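Natterin-like protein (Lethenteron camtschaticum, PDB 6IUL) is a lamprey immune protein, cytotoxic and pore-forming, that probably uses a jacalin-like lectin domain to recognise target-cell glycans and an aerolysin-type region to breach the membrane. Local coordinates at residues T6-I11 against G126-G131; S20-E25 against G139-N144; G44-L49 against R54-A59. All blocks are in the same frame, centred on the assembly; numbering follows the deposited sequence.

Interaction 1 (T6-I11 against G126-G131)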
ATOM      1  N   THR A   6     -21.728 -17.615 -15.522  1.00 29.55           N
ATOM      2  CA  THR A   6     -22.604 -17.762 -14.376  1.00 28.46           C
ATOM      3  C   THR A   6     -23.243 -19.142 -14.311  1.00 29.55           C
ATOM      4  O   THR A   6     -23.309 -19.851 -15.277  1.00 33.66           O
ATOM      5  CB  THR A   6     -23.731 -16.723 -14.328  1.00 29.27           C
ATOM      6  OG1 THR A   6     -24.643 -16.949 -15.400  1.00 33.28           O
ATOM      7  CG2 THR A   6     -23.218 -15.338 -14.456  1.00 28.60           C
ATOM      8  N   THR A   7     -23.652 -19.547 -13.114  1.00 27.34           N
ATOM      9  CA  THR A   7     -24.277 -20.829 -12.882  1.00 26.75           C
ATOM     10  C   THR A   7     -25.517 -20.594 -12.022  1.00 31.33           C
ATOM     11  O   THR A   7     -25.499 -19.764 -11.077  1.00 27.45           O
ATOM     12  CB  THR A   7     -23.331 -21.853 -12.201  1.00 27.97           C
ATOM     13  OG1 THR A   7     -24.058 -23.044 -11.902  1.00 28.45           O
ATOM     14  CG2 THR A   7     -22.752 -21.356 -10.881  1.00 27.52           C
ATOM     15  N   LEU A   8     -26.585 -21.329 -12.342  1.00 31.53           N
ATOM     16  CA  LEU A   8     -27.899 -21.132 -11.749  1.00 31.39           C
ATOM     17  C   LEU A   8     -28.636 -22.468 -11.678  1.00 35.24           C
ATOM     18  O   LEU A   8     -28.827 -23.141 -12.733  1.00 32.28           O
ATOM     19  CB  LEU A   8     -28.691 -20.195 -12.634  1.00 32.32           C
ATOM     20  CG  LEU A   8     -30.165 -20.024 -12.281  1.00 35.34           C
ATOM     21  CD1 LEU A   8     -30.364 -19.493 -10.845  1.00 34.14           C
ATOM     22  CD2 LEU A   8     -30.764 -19.070 -13.310  1.00 33.81           C
ATOM     23  N   HIS A   9     -29.009 -22.876 -10.462  1.00 31.98           N
ATOM     24  CA  HIS A   9     -29.707 -24.132 -10.248  1.00 34.51           C
ATOM     25  C   HIS A   9     -31.003 -23.847  -9.464  1.00 33.85           C
ATOM     26  O   HIS A   9     -30.983 -23.567  -8.278  1.00 29.16           O
ATOM     27  CB  HIS A   9     -28.793 -25.110  -9.510  1.00 36.71           C
ATOM     28  CG  HIS A   9     -29.337 -26.496  -9.397  1.00 42.37           C
ATOM     29  ND1 HIS A   9     -28.606 -27.530  -8.836  1.00 50.02           N
ATOM     30  CD2 HIS A   9     -30.536 -27.022  -9.740  1.00 40.33           C
ATOM     31  CE1 HIS A   9     -29.338 -28.634  -8.842  1.00 47.68           C
ATOM     32  NE2 HIS A   9     -30.507 -28.354  -9.391  1.00 43.96           N
ATOM     33  N   ILE A  10     -32.129 -23.943 -10.163  1.00 36.41           N
ATOM     34  CA  ILE A  10     -33.470 -23.619  -9.626  1.00 34.23           C
ATOM     35  C   ILE A  10     -34.136 -24.847  -9.007  1.00 34.12           C
ATOM     36  O   ILE A  10     -34.157 -25.915  -9.595  1.00 36.16           O
ATOM     37  CB  ILE A  10     -34.354 -23.062 -10.728  1.00 33.92           C
ATOM     38  CG1 ILE A  10     -33.738 -21.765 -11.263  1.00 36.03           C
ATOM     39  CG2 ILE A  10     -35.782 -22.836 -10.238  1.00 33.23           C
ATOM     40  CD1 ILE A  10     -34.513 -21.183 -12.442  1.00 35.57           C
ATOM     41  N   ILE A  11     -34.645 -24.698  -7.792  1.00 34.62           N
ATOM     42  CA  ILE A  11     -35.340 -25.769  -7.076  1.00 34.56           C
ATOM     43  C   ILE A  11     -36.778 -25.358  -6.740  1.00 37.87           C
ATOM     44  O   ILE A  11     -37.034 -24.205  -6.370  1.00 35.09           O
ATOM     45  CB  ILE A  11     -34.601 -26.141  -5.792  1.00 33.61           C
ATOM     46  CG1 ILE A  11     -33.352 -26.954  -6.144  1.00 36.80           C
ATOM     47  CG2 ILE A  11     -35.476 -26.979  -4.836  1.00 36.12           C
ATOM     48  CD1 ILE A  11     -33.564 -28.242  -6.935  1.00 35.00           C
ATOM     49  N   GLY A 126     -27.571 -12.426  -7.699  1.00 24.64           N
ATOM     50  CA  GLY A 126     -29.006 -12.223  -7.508  1.00 23.02           C
ATOM     51  C   GLY A 126     -29.751 -13.563  -7.537  1.00 25.59           C
ATOM     52  O   GLY A 126     -29.172 -14.640  -7.247  1.00 25.37           O
ATOM     53  N   VAL A 127     -31.029 -13.517  -7.923  1.00 26.50           N
ATOM     54  CA  VAL A 127     -31.894 -14.710  -7.930  1.00 26.46           C
ATOM     55  C   VAL A 127     -32.729 -14.818  -9.179  1.00 28.10           C
ATOM     56  O   VAL A 127     -32.915 -13.854  -9.880  1.00 28.13           O
ATOM     57  CB  VAL A 127     -32.868 -14.713  -6.748  1.00 28.40           C
ATOM     58  CG1 VAL A 127     -32.102 -14.767  -5.436  1.00 27.47           C
ATOM     59  CG2 VAL A 127     -33.776 -13.480  -6.803  1.00 26.98           C
ATOM     60  N   GLN A 128     -33.237 -16.012  -9.436  1.00 28.21           N
ATOM     61  CA  GLN A 128     -34.073 -16.228 -10.589  1.00 29.30           C
ATOM     62  C   GLN A 128     -34.973 -17.386 -10.292  1.00 28.27           C
ATOM     63  O   GLN A 128     -34.555 -18.376  -9.669  1.00 29.19           O
ATOM     64  CB  GLN A 128     -33.216 -16.550 -11.833  1.00 31.54           C
ATOM     65  CG  GLN A 128     -34.002 -16.688 -13.144  1.00 33.30           C
ATOM     66  CD  GLN A 128     -33.091 -16.580 -14.384  1.00 34.84           C
ATOM     67  OE1 GLN A 128     -32.298 -15.652 -14.497  1.00 31.16           O
ATOM     68  NE2 GLN A 128     -33.199 -17.551 -15.287  1.00 26.71           N
ATOM     69  N   GLY A 129     -36.220 -17.297 -10.728  1.00 30.99           N
ATOM     70  CA  GLY A 129     -37.145 -18.375 -10.500  1.00 31.43           C
ATOM     71  C   GLY A 129     -38.560 -18.085 -10.961  1.00 36.76           C
ATOM     72  O   GLY A 129     -38.764 -17.381 -11.957  1.00 36.18           O
ATOM     73  N   ARG A 130     -39.533 -18.668 -10.257  1.00 35.72           N
ATOM     74  CA  ARG A 130     -40.939 -18.413 -10.558  1.00 37.53           C
ATOM     75  C   ARG A 130     -41.715 -18.224  -9.263  1.00 37.76           C
ATOM     76  O   ARG A 130     -41.511 -18.956  -8.292  1.00 32.73           O
ATOM     77  CB  ARG A 130     -41.558 -19.559 -11.365  1.00 43.13           C
ATOM     78  CG  ARG A 130     -41.057 -19.701 -12.778  1.00 44.14           C
ATOM     79  CD  ARG A 130     -41.672 -20.920 -13.456  1.00 48.86           C
ATOM     80  NE  ARG A 130     -41.316 -20.933 -14.877  1.00 52.09           N
ATOM     81  CZ  ARG A 130     -41.824 -20.077 -15.787  1.00 66.94           C
ATOM     82  NH1 ARG A 130     -41.442 -20.161 -17.068  1.00 65.72           N
ATOM     83  NH2 ARG A 130     -42.738 -19.135 -15.445  1.00 78.72           N
ATOM     84  N   GLY A 131     -42.580 -17.221  -9.259  1.00 35.53           N
ATOM     85  CA  GLY A 131     -43.349 -16.859  -8.086  1.00 42.27           C
ATOM     86  C   GLY A 131     -44.751 -16.380  -8.422  1.00 41.36           C
ATOM     87  O   GLY A 131     -45.020 -15.863  -9.524  1.00 40.45           O
TER
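Gln128 meets Leu8 across a sheet in which their strands are not direct neighbours: strand 135-155 runs between them and is bonded to both. Following 126-131 from its start, Gly126 bonds to Ile141 of that middle strand, and Val127 turns its side chain away from 6-11. Gln128 does most of the work. Its CG stands anti to the backbone N (chi1 -175°) and the chain runs on extended, which carries the amide over to Leu8. There the Leu8 methyl CD2 lies along the Gln128 side chain from CB to the amide, nearest Gln128 NE2 at 3.5 Å and 3.6 Å from Gln128 CD, and the two side chains cross at about a right angle. The amide is anchored at its other atom, since OE1 is hydrogen-bonded to Ser20 OG. The carbonyl of Gln128 is met by Ile10, whose CG1 comes to 3.8 Å from Gln128 O. One residue on, the CA of Gly129 lies 4.3 Å from Ile10 CD1. No hydrogen bond joins the two segments, and the contact is van der Waals packing across an intervening strand, within the Greek-key sheet that belongs to the jacalin-like beta-prism fold.

Interaction 2 (S20-E25 against G139-N144)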
ATOM      1  N   SER A  20     -36.406 -12.586 -12.690  1.00 34.93           N
ATOM      2  CA  SER A  20     -34.948 -12.568 -12.638  1.00 39.11           C
ATOM      3  C   SER A  20     -34.468 -11.246 -12.093  1.00 37.83           C
ATOM      4  O   SER A  20     -34.835 -10.220 -12.595  1.00 40.49           O
ATOM      5  CB  SER A  20     -34.344 -12.790 -14.038  1.00 44.01           C
ATOM      6  OG  SER A  20     -32.946 -13.082 -13.966  1.00 39.91           O
ATOM      7  N   PHE A  21     -33.634 -11.283 -11.058  1.00 34.03           N
ATOM      8  CA  PHE A  21     -33.103 -10.090 -10.440  1.00 30.55           C
ATOM      9  C   PHE A  21     -31.608 -10.353 -10.406  1.00 33.47           C
ATOM     10  O   PHE A  21     -31.104 -11.171  -9.592  1.00 29.86           O
ATOM     11  CB  PHE A  21     -33.685  -9.921  -9.020  1.00 30.14           C
ATOM     12  CG  PHE A  21     -33.220  -8.689  -8.303  1.00 30.45           C
ATOM     13  CD1 PHE A  21     -33.446  -7.455  -8.845  1.00 32.54           C
ATOM     14  CD2 PHE A  21     -32.561  -8.771  -7.094  1.00 29.51           C
ATOM     15  CE1 PHE A  21     -33.022  -6.324  -8.213  1.00 32.09           C
ATOM     16  CE2 PHE A  21     -32.120  -7.640  -6.450  1.00 31.00           C
ATOM     17  CZ  PHE A  21     -32.372  -6.418  -6.990  1.00 32.49           C
ATOM     18  N   ASN A  22     -30.898  -9.659 -11.281  1.00 30.72           N
ATOM     19  CA  ASN A  22     -29.517 -10.025 -11.631  1.00 31.10           C
ATOM     20  C   ASN A  22     -28.646  -8.795 -11.744  1.00 30.83           C
ATOM     21  O   ASN A  22     -28.977  -7.903 -12.496  1.00 34.44           O
ATOM     22  CB  ASN A  22     -29.563 -10.755 -12.976  1.00 31.76           C
ATOM     23  CG  ASN A  22     -28.224 -11.322 -13.394  1.00 36.36           C
ATOM     24  OD1 ASN A  22     -27.211 -11.027 -12.791  1.00 42.98           O
ATOM     25  ND2 ASN A  22     -28.209 -12.159 -14.432  1.00 35.05           N
ATOM     26  N   GLY A  23     -27.532  -8.748 -11.025  1.00 28.96           N
ATOM     27  CA  GLY A  23     -26.583  -7.618 -11.113  1.00 29.53           C
ATOM     28  C   GLY A  23     -25.499  -7.776 -12.167  1.00 28.45           C
ATOM     29  O   GLY A  23     -24.545  -6.986 -12.220  1.00 29.40           O
ATOM     30  N   GLN A  24     -25.632  -8.788 -13.009  1.00 28.99           N
ATOM     31  CA  GLN A  24     -24.632  -9.117 -14.052  1.00 36.54           C
ATOM     32  C   GLN A  24     -24.055  -7.960 -14.857  1.00 39.93           C
ATOM     33  O   GLN A  24     -22.847  -7.897 -15.041  1.00 38.39           O
ATOM     34  CB  GLN A  24     -25.221 -10.102 -15.074  1.00 40.68           C
ATOM     35  CG  GLN A  24     -24.183 -10.736 -15.987  1.00 41.67           C
ATOM     36  CD  GLN A  24     -24.614 -12.096 -16.515  1.00 42.07           C
ATOM     37  OE1 GLN A  24     -25.489 -12.745 -15.952  1.00 47.19           O
ATOM     38  NE2 GLN A  24     -24.033 -12.514 -17.610  1.00 42.74           N
ATOM     39  N   GLU A  25     -24.905  -7.059 -15.321  1.00 41.71           N
ATOM     40  CA  GLU A  25     -24.479  -5.993 -16.255  1.00 46.64           C
ATOM     41  C   GLU A  25     -23.480  -5.019 -15.667  1.00 42.68           C
ATOM     42  O   GLU A  25     -22.616  -4.534 -16.400  1.00 45.96           O
ATOM     43  CB  GLU A  25     -25.671  -5.213 -16.772  1.00 52.73           C
ATOM     44  CG  GLU A  25     -26.617  -6.117 -17.548  1.00 67.51           C
ATOM     45  CD  GLU A  25     -27.817  -5.389 -18.174  1.00 80.14           C
ATOM     46  OE1 GLU A  25     -28.042  -4.159 -17.926  1.00 83.81           O
ATOM     47  OE2 GLU A  25     -28.542  -6.076 -18.932  1.00 74.79           O
ATOM     48  N   GLY A 139     -33.613 -20.089  -7.658  1.00 27.91           N
ATOM     49  CA  GLY A 139     -32.221 -20.409  -7.493  1.00 25.80           C
ATOM     50  C   GLY A 139     -31.406 -19.140  -7.380  1.00 26.82           C
ATOM     51  O   GLY A 139     -31.877 -18.035  -7.673  1.00 25.62           O
ATOM     52  N   PHE A 140     -30.169 -19.297  -6.946  1.00 26.59           N
ATOM     53  CA  PHE A 140     -29.235 -18.162  -6.811  1.00 27.18           C
ATOM     54  C   PHE A 140     -28.254 -18.138  -7.984  1.00 25.25           C
ATOM     55  O   PHE A 140     -27.673 -19.168  -8.350  1.00 23.94           O
ATOM     56  CB  PHE A 140     -28.483 -18.262  -5.491  1.00 26.88           C
ATOM     57  CG  PHE A 140     -29.354 -18.013  -4.266  1.00 26.92           C
ATOM     58  CD1 PHE A 140     -30.206 -18.982  -3.798  1.00 27.47           C
ATOM     59  CD2 PHE A 140     -29.283 -16.830  -3.568  1.00 30.98           C
ATOM     60  CE1 PHE A 140     -31.008 -18.779  -2.687  1.00 28.35           C
ATOM     61  CE2 PHE A 140     -30.088 -16.604  -2.448  1.00 30.37           C
ATOM     62  CZ  PHE A 140     -30.945 -17.577  -2.006  1.00 29.21           C
ATOM     63  N   ILE A 141     -28.105 -16.970  -8.585  1.00 25.96           N
ATOM     64  CA  ILE A 141     -27.176 -16.768  -9.678  1.00 26.77           C
ATOM     65  C   ILE A 141     -25.786 -16.533  -9.121  1.00 26.55           C
ATOM     66  O   ILE A 141     -25.572 -15.567  -8.430  1.00 30.04           O
ATOM     67  CB  ILE A 141     -27.540 -15.546 -10.528  1.00 28.99           C
ATOM     68  CG1 ILE A 141     -28.937 -15.721 -11.108  1.00 29.72           C
ATOM     69  CG2 ILE A 141     -26.598 -15.412 -11.724  1.00 30.47           C
ATOM     70  CD1 ILE A 141     -29.520 -14.463 -11.708  1.00 30.75           C
ATOM     71  N   PHE A 142     -24.844 -17.415  -9.433  1.00 23.63           N
ATOM     72  CA  PHE A 142     -23.470 -17.266  -8.992  1.00 24.81           C
ATOM     73  C   PHE A 142     -22.533 -17.051 -10.169  1.00 25.49           C
ATOM     74  O   PHE A 142     -22.690 -17.685 -11.218  1.00 25.42           O
ATOM     75  CB  PHE A 142     -22.983 -18.525  -8.253  1.00 23.48           C
ATOM     76  CG  PHE A 142     -23.593 -18.716  -6.920  1.00 25.12           C
ATOM     77  CD1 PHE A 142     -23.169 -17.952  -5.842  1.00 25.12           C
ATOM     78  CD2 PHE A 142     -24.600 -19.678  -6.721  1.00 25.79           C
ATOM     79  CE1 PHE A 142     -23.744 -18.098  -4.586  1.00 25.22           C
ATOM     80  CE2 PHE A 142     -25.168 -19.835  -5.466  1.00 25.45           C
ATOM     81  CZ  PHE A 142     -24.755 -19.016  -4.403  1.00 24.99           C
ATOM     82  N   ILE A 143     -21.513 -16.225  -9.963  1.00 22.87           N
ATOM     83  CA  ILE A 143     -20.367 -16.196 -10.869  1.00 22.94           C
ATOM     84  C   ILE A 143     -19.587 -17.482 -10.674  1.00 22.43           C
ATOM     85  O   ILE A 143     -19.309 -17.904  -9.541  1.00 24.01           O
ATOM     86  CB  ILE A 143     -19.409 -14.995 -10.580  1.00 21.75           C
ATOM     87  CG1 ILE A 143     -20.174 -13.697 -10.700  1.00 23.56           C
ATOM     88  CG2 ILE A 143     -18.247 -14.998 -11.576  1.00 22.57           C
ATOM     89  CD1 ILE A 143     -19.354 -12.471 -10.339  1.00 23.93           C
ATOM     90  N   ASN A 144     -19.217 -18.106 -11.780  1.00 23.76           N
ATOM     91  CA  ASN A 144     -18.407 -19.322 -11.696  1.00 24.15           C
ATOM     92  C   ASN A 144     -17.029 -18.982 -11.124  1.00 25.41           C
ATOM     93  O   ASN A 144     -16.671 -17.811 -11.009  1.00 27.72           O
ATOM     94  CB  ASN A 144     -18.304 -19.973 -13.072  1.00 24.82           C
ATOM     95  CG  ASN A 144     -19.464 -20.884 -13.367  1.00 26.15           C
ATOM     96  OD1 ASN A 144     -19.773 -21.732 -12.546  1.00 27.17           O
ATOM     97  ND2 ASN A 144     -20.033 -20.798 -14.595  1.00 23.73           N
TER
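The first torsions of Asn22 and Ile141 bring the two side chains together: Asn22 holds CG anti to its own N (chi1 -174°), and Ile141 places CG1 opposite its carbonyl carbon (chi1 -59°), then extends so that CD1 leads. That methyl ends 3.8 Å from Asn22 CG and equally close to ND2 of the same amide, with the two side chains crossing at about a right angle. Ser20 adds a looser touch, its OG 4.3 Å from Ile141 CD1, while the hydroxyl itself is hydrogen-bonded to Gln128 OE1. In the jacalin-like domain the strands carrying these residues, 17-22 and 135-155, flank strand 124-131 in one sheet, so Ile141 reaches past that middle strand to Asn22. The short strand axes come no nearer than 8.5 Å. Where strand 17-22 gives way to the loop, Asn22 OD1 accepts from Gln24 N at 2.7 Å, forming an Asx turn; the donor sits above the carbonyl plane, 50° out of it. The same amide gives ND2 to Gln24 OE1 at 3.2 Å, a second bond that, with the first, fixes the rotation of the Asn22 amide and ties the extended Gln24 side chain to it. Ile141 also packs on Leu8, and Phe140 and Phe142 both reach Leu78 of strand 75-82.

Interaction 3 (G44-L49 against R54-A59)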
ATOM      1  N   GLY A  44     -42.010 -15.633   0.322  1.00 25.16           N
ATOM      2  CA  GLY A  44     -41.482 -14.467  -0.346  1.00 26.68           C
ATOM      3  C   GLY A  44     -40.026 -14.205  -0.034  1.00 25.84           C
ATOM      4  O   GLY A  44     -39.486 -14.676   0.959  1.00 22.97           O
ATOM      5  N   VAL A  45     -39.417 -13.405  -0.893  1.00 24.88           N
ATOM      6  CA  VAL A  45     -38.030 -13.031  -0.746  1.00 29.12           C
ATOM      7  C   VAL A  45     -37.876 -11.566  -1.138  1.00 27.56           C
ATOM      8  O   VAL A  45     -38.458 -11.124  -2.115  1.00 27.80           O
ATOM      9  CB  VAL A  45     -37.201 -13.942  -1.675  1.00 31.57           C
ATOM     10  CG1 VAL A  45     -35.903 -13.339  -2.029  1.00 41.47           C
ATOM     11  CG2 VAL A  45     -36.951 -15.283  -1.029  1.00 34.99           C
ATOM     12  N   GLN A  46     -37.101 -10.826  -0.380  1.00 26.62           N
ATOM     13  CA  GLN A  46     -36.638  -9.524  -0.798  1.00 27.80           C
ATOM     14  C   GLN A  46     -35.079  -9.525  -0.874  1.00 27.57           C
ATOM     15  O   GLN A  46     -34.392 -10.022   0.016  1.00 24.73           O
ATOM     16  CB  GLN A  46     -37.157  -8.492   0.165  1.00 31.30           C
ATOM     17  CG  GLN A  46     -36.725  -7.055  -0.056  1.00 34.50           C
ATOM     18  CD  GLN A  46     -37.576  -6.045   0.694  1.00 36.59           C
ATOM     19  OE1 GLN A  46     -37.487  -5.878   1.900  1.00 49.46           O
ATOM     20  NE2 GLN A  46     -38.379  -5.349  -0.056  1.00 45.12           N
ATOM     21  N   VAL A  47     -34.540  -8.955  -1.933  1.00 24.11           N
ATOM     22  CA  VAL A  47     -33.134  -9.035  -2.237  1.00 24.91           C
ATOM     23  C   VAL A  47     -32.601  -7.642  -2.530  1.00 26.01           C
ATOM     24  O   VAL A  47     -33.215  -6.854  -3.297  1.00 25.56           O
ATOM     25  CB  VAL A  47     -32.928  -9.887  -3.514  1.00 26.98           C
ATOM     26  CG1 VAL A  47     -31.456  -9.974  -3.895  1.00 32.39           C
ATOM     27  CG2 VAL A  47     -33.533 -11.282  -3.369  1.00 29.59           C
ATOM     28  N   TRP A  48     -31.436  -7.358  -1.946  1.00 26.17           N
ATOM     29  CA  TRP A  48     -30.718  -6.092  -2.171  1.00 27.98           C
ATOM     30  C   TRP A  48     -29.345  -6.370  -2.823  1.00 27.18           C
ATOM     31  O   TRP A  48     -28.614  -7.293  -2.387  1.00 27.00           O
ATOM     32  CB  TRP A  48     -30.423  -5.399  -0.850  1.00 28.73           C
ATOM     33  CG  TRP A  48     -31.586  -4.869  -0.072  1.00 31.33           C
ATOM     34  CD1 TRP A  48     -31.923  -3.554   0.072  1.00 31.54           C
ATOM     35  CD2 TRP A  48     -32.493  -5.613   0.762  1.00 30.05           C
ATOM     36  NE1 TRP A  48     -32.991  -3.436   0.932  1.00 34.28           N
ATOM     37  CE2 TRP A  48     -33.362  -4.680   1.373  1.00 33.56           C
ATOM     38  CE3 TRP A  48     -32.641  -6.962   1.060  1.00 31.54           C
ATOM     39  CZ2 TRP A  48     -34.412  -5.069   2.255  1.00 33.19           C
ATOM     40  CZ3 TRP A  48     -33.631  -7.363   1.924  1.00 30.42           C
ATOM     41  CH2 TRP A  48     -34.522  -6.414   2.530  1.00 33.31           C
ATOM     42  N   LEU A  49     -29.002  -5.599  -3.843  1.00 25.47           N
ATOM     43  CA  LEU A  49     -27.690  -5.681  -4.470  1.00 27.51           C
ATOM     44  C   LEU A  49     -26.803  -4.534  -4.022  1.00 28.62           C
ATOM     45  O   LEU A  49     -27.281  -3.553  -3.486  1.00 30.11           O
ATOM     46  CB  LEU A  49     -27.809  -5.702  -5.969  1.00 27.89           C
ATOM     47  CG  LEU A  49     -28.701  -6.794  -6.537  1.00 28.82           C
ATOM     48  CD1 LEU A  49     -28.739  -6.740  -8.061  1.00 31.36           C
ATOM     49  CD2 LEU A  49     -28.245  -8.163  -6.057  1.00 29.00           C
ATOM     50  N   ARG A  54     -33.131  -3.124  -5.300  1.00 34.90           N
ATOM     51  CA  ARG A  54     -33.890  -3.863  -4.309  1.00 41.02           C
ATOM     52  C   ARG A  54     -35.186  -4.352  -4.930  1.00 37.18           C
ATOM     53  O   ARG A  54     -35.879  -3.601  -5.606  1.00 33.70           O
ATOM     54  CB  ARG A  54     -34.162  -2.916  -3.145  1.00 44.33           C
ATOM     55  CG  ARG A  54     -35.237  -3.353  -2.215  1.00 51.90           C
ATOM     56  CD  ARG A  54     -35.295  -2.451  -1.020  1.00 52.52           C
ATOM     57  NE  ARG A  54     -35.818  -1.141  -1.345  1.00 58.46           N
ATOM     58  CZ  ARG A  54     -37.004  -0.700  -0.994  1.00 57.09           C
ATOM     59  NH1 ARG A  54     -37.849  -1.470  -0.343  1.00 61.74           N
ATOM     60  NH2 ARG A  54     -37.361   0.526  -1.330  1.00 63.66           N
ATOM     61  N   GLU A  55     -35.508  -5.615  -4.722  1.00 37.06           N
ATOM     62  CA  GLU A  55     -36.746  -6.129  -5.256  1.00 36.86           C
ATOM     63  C   GLU A  55     -37.332  -7.288  -4.447  1.00 33.73           C
ATOM     64  O   GLU A  55     -36.608  -8.033  -3.815  1.00 34.21           O
ATOM     65  CB  GLU A  55     -36.541  -6.539  -6.724  1.00 39.52           C
ATOM     66  CG  GLU A  55     -37.825  -6.421  -7.553  1.00 46.79           C
ATOM     67  CD  GLU A  55     -37.625  -6.608  -9.066  1.00 52.48           C
ATOM     68  OE1 GLU A  55     -38.598  -7.020  -9.739  1.00 54.42           O
ATOM     69  OE2 GLU A  55     -36.509  -6.394  -9.579  1.00 57.31           O
ATOM     70  N   THR A  56     -38.648  -7.460  -4.567  1.00 29.59           N
ATOM     71  CA  THR A  56     -39.404  -8.428  -3.840  1.00 26.80           C
ATOM     72  C   THR A  56     -40.183  -9.356  -4.759  1.00 26.62           C
ATOM     73  O   THR A  56     -40.790  -8.940  -5.741  1.00 31.87           O
ATOM     74  CB  THR A  56     -40.384  -7.704  -2.886  1.00 28.40           C
ATOM     75  OG1 THR A  56     -39.646  -6.889  -1.958  1.00 26.51           O
ATOM     76  CG2 THR A  56     -41.184  -8.729  -2.094  1.00 29.54           C
ATOM     77  N   PHE A  57     -40.165 -10.634  -4.425  1.00 23.96           N
ATOM     78  CA  PHE A  57     -40.927 -11.633  -5.109  1.00 27.15           C
ATOM     79  C   PHE A  57     -41.730 -12.448  -4.131  1.00 28.97           C
ATOM     80  O   PHE A  57     -41.288 -12.626  -2.972  1.00 31.68           O
ATOM     81  CB  PHE A  57     -39.958 -12.540  -5.873  1.00 28.11           C
ATOM     82  CG  PHE A  57     -39.032 -11.772  -6.770  1.00 29.54           C
ATOM     83  CD1 PHE A  57     -39.500 -11.205  -7.952  1.00 33.10           C
ATOM     84  CD2 PHE A  57     -37.724 -11.553  -6.394  1.00 30.82           C
ATOM     85  CE1 PHE A  57     -38.661 -10.437  -8.753  1.00 35.15           C
ATOM     86  CE2 PHE A  57     -36.891 -10.817  -7.180  1.00 32.26           C
ATOM     87  CZ  PHE A  57     -37.360 -10.253  -8.358  1.00 34.11           C
ATOM     88  N   GLY A  58     -42.872 -12.981  -4.587  1.00 25.99           N
ATOM     89  CA  GLY A  58     -43.837 -13.670  -3.701  1.00 25.69           C
ATOM     90  C   GLY A  58     -44.407 -12.660  -2.742  1.00 26.32           C
ATOM     91  O   GLY A  58     -44.602 -11.509  -3.145  1.00 28.66           O
ATOM     92  N   ALA A  59     -44.612 -13.030  -1.467  1.00 26.49           N
ATOM     93  CA  ALA A  59     -45.217 -12.142  -0.470  1.00 25.65           C
ATOM     94  C   ALA A  59     -44.398 -12.127   0.798  1.00 26.72           C
ATOM     95  O   ALA A  59     -43.922 -13.165   1.249  1.00 25.69           O
ATOM     96  CB  ALA A  59     -46.624 -12.628  -0.152  1.00 28.65           C
TER
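Arg54 and Trp48 face each other as a non-hydrogen-bonded pair, and Arg54 buries more surface in this contact than any other residue. Its chain leaves with CG anti to the backbone N (chi1 163°) and bends at chi3, lying beside the indole with both side chains pointing the same way. The aliphatic part does the touching: CG sits over one face of the five-membered ring of Trp48 in a CH-pi contact, 4.1 Å from the centroid, and Arg54 CD lies 3.2 Å from Trp48 NE1. The guanidinium and ring planes are only 21° apart. Trp48 also forms a cation-pi contact with Lys32 of the adjoining strand 30-37.

Gln46, next in buried surface, projects on the same face as Trp48 and Arg54. Its CG rests 3.4 Å above the indole plane, toward the rim. The amide reaches Thr56, where Gln46 NE2 is 2.8 Å from Thr56 OG1, and it lies at the edge of the Arg54 guanidinium with the two planes 68° apart. Gln46 and Thr56 are themselves a non-hydrogen-bonded pair.

Val47 and Glu55, between these pairs, exchange N-H...O bonds, with Val47 N 2.9 Å from Glu55 O; Val45 and Phe57, beyond Gln46 and Thr56, do likewise. Their side chains occupy the opposite face, where Val47 and Phe57 turn inward onto Val127. At the far end Gly44 brings CA to 3.2 Å from Ala59 O, a CA-H...O contact that brings the strands close where Gly44 has no side chain. Gly58 beside it has a positive phi, which favours glycine. Strands 42-49 and 54-58 form an antiparallel beta hairpin at the margin of a four-stranded Greek-key sheet, one of the three sheets of a jacalin-type beta-prism.

Overall arrangement
From the N terminus, strand 6-12 waits over a hundred residues before 126-131 packs against it across the intervening strand 135-155, closing the first long loop as interaction 1. Strand 17-22, which follows it, is met by 139-144 in interaction 2, so the two loops cross, the segments alternating along the chain. Interaction 3 is the short hairpin of 44-49 and 54-59, nested inside both. Interactions 1 and 2 lie in one sheet, their centres about 8 Å apart, and are joined directly by the backbone bond from Gly139 N to Gln128 O. Interaction 3 belongs to a second sheet that packs on this one: Phe21 and Val127 bring the first sheet against Val47 and Phe57. All three contacts fall within the jacalin-like domain.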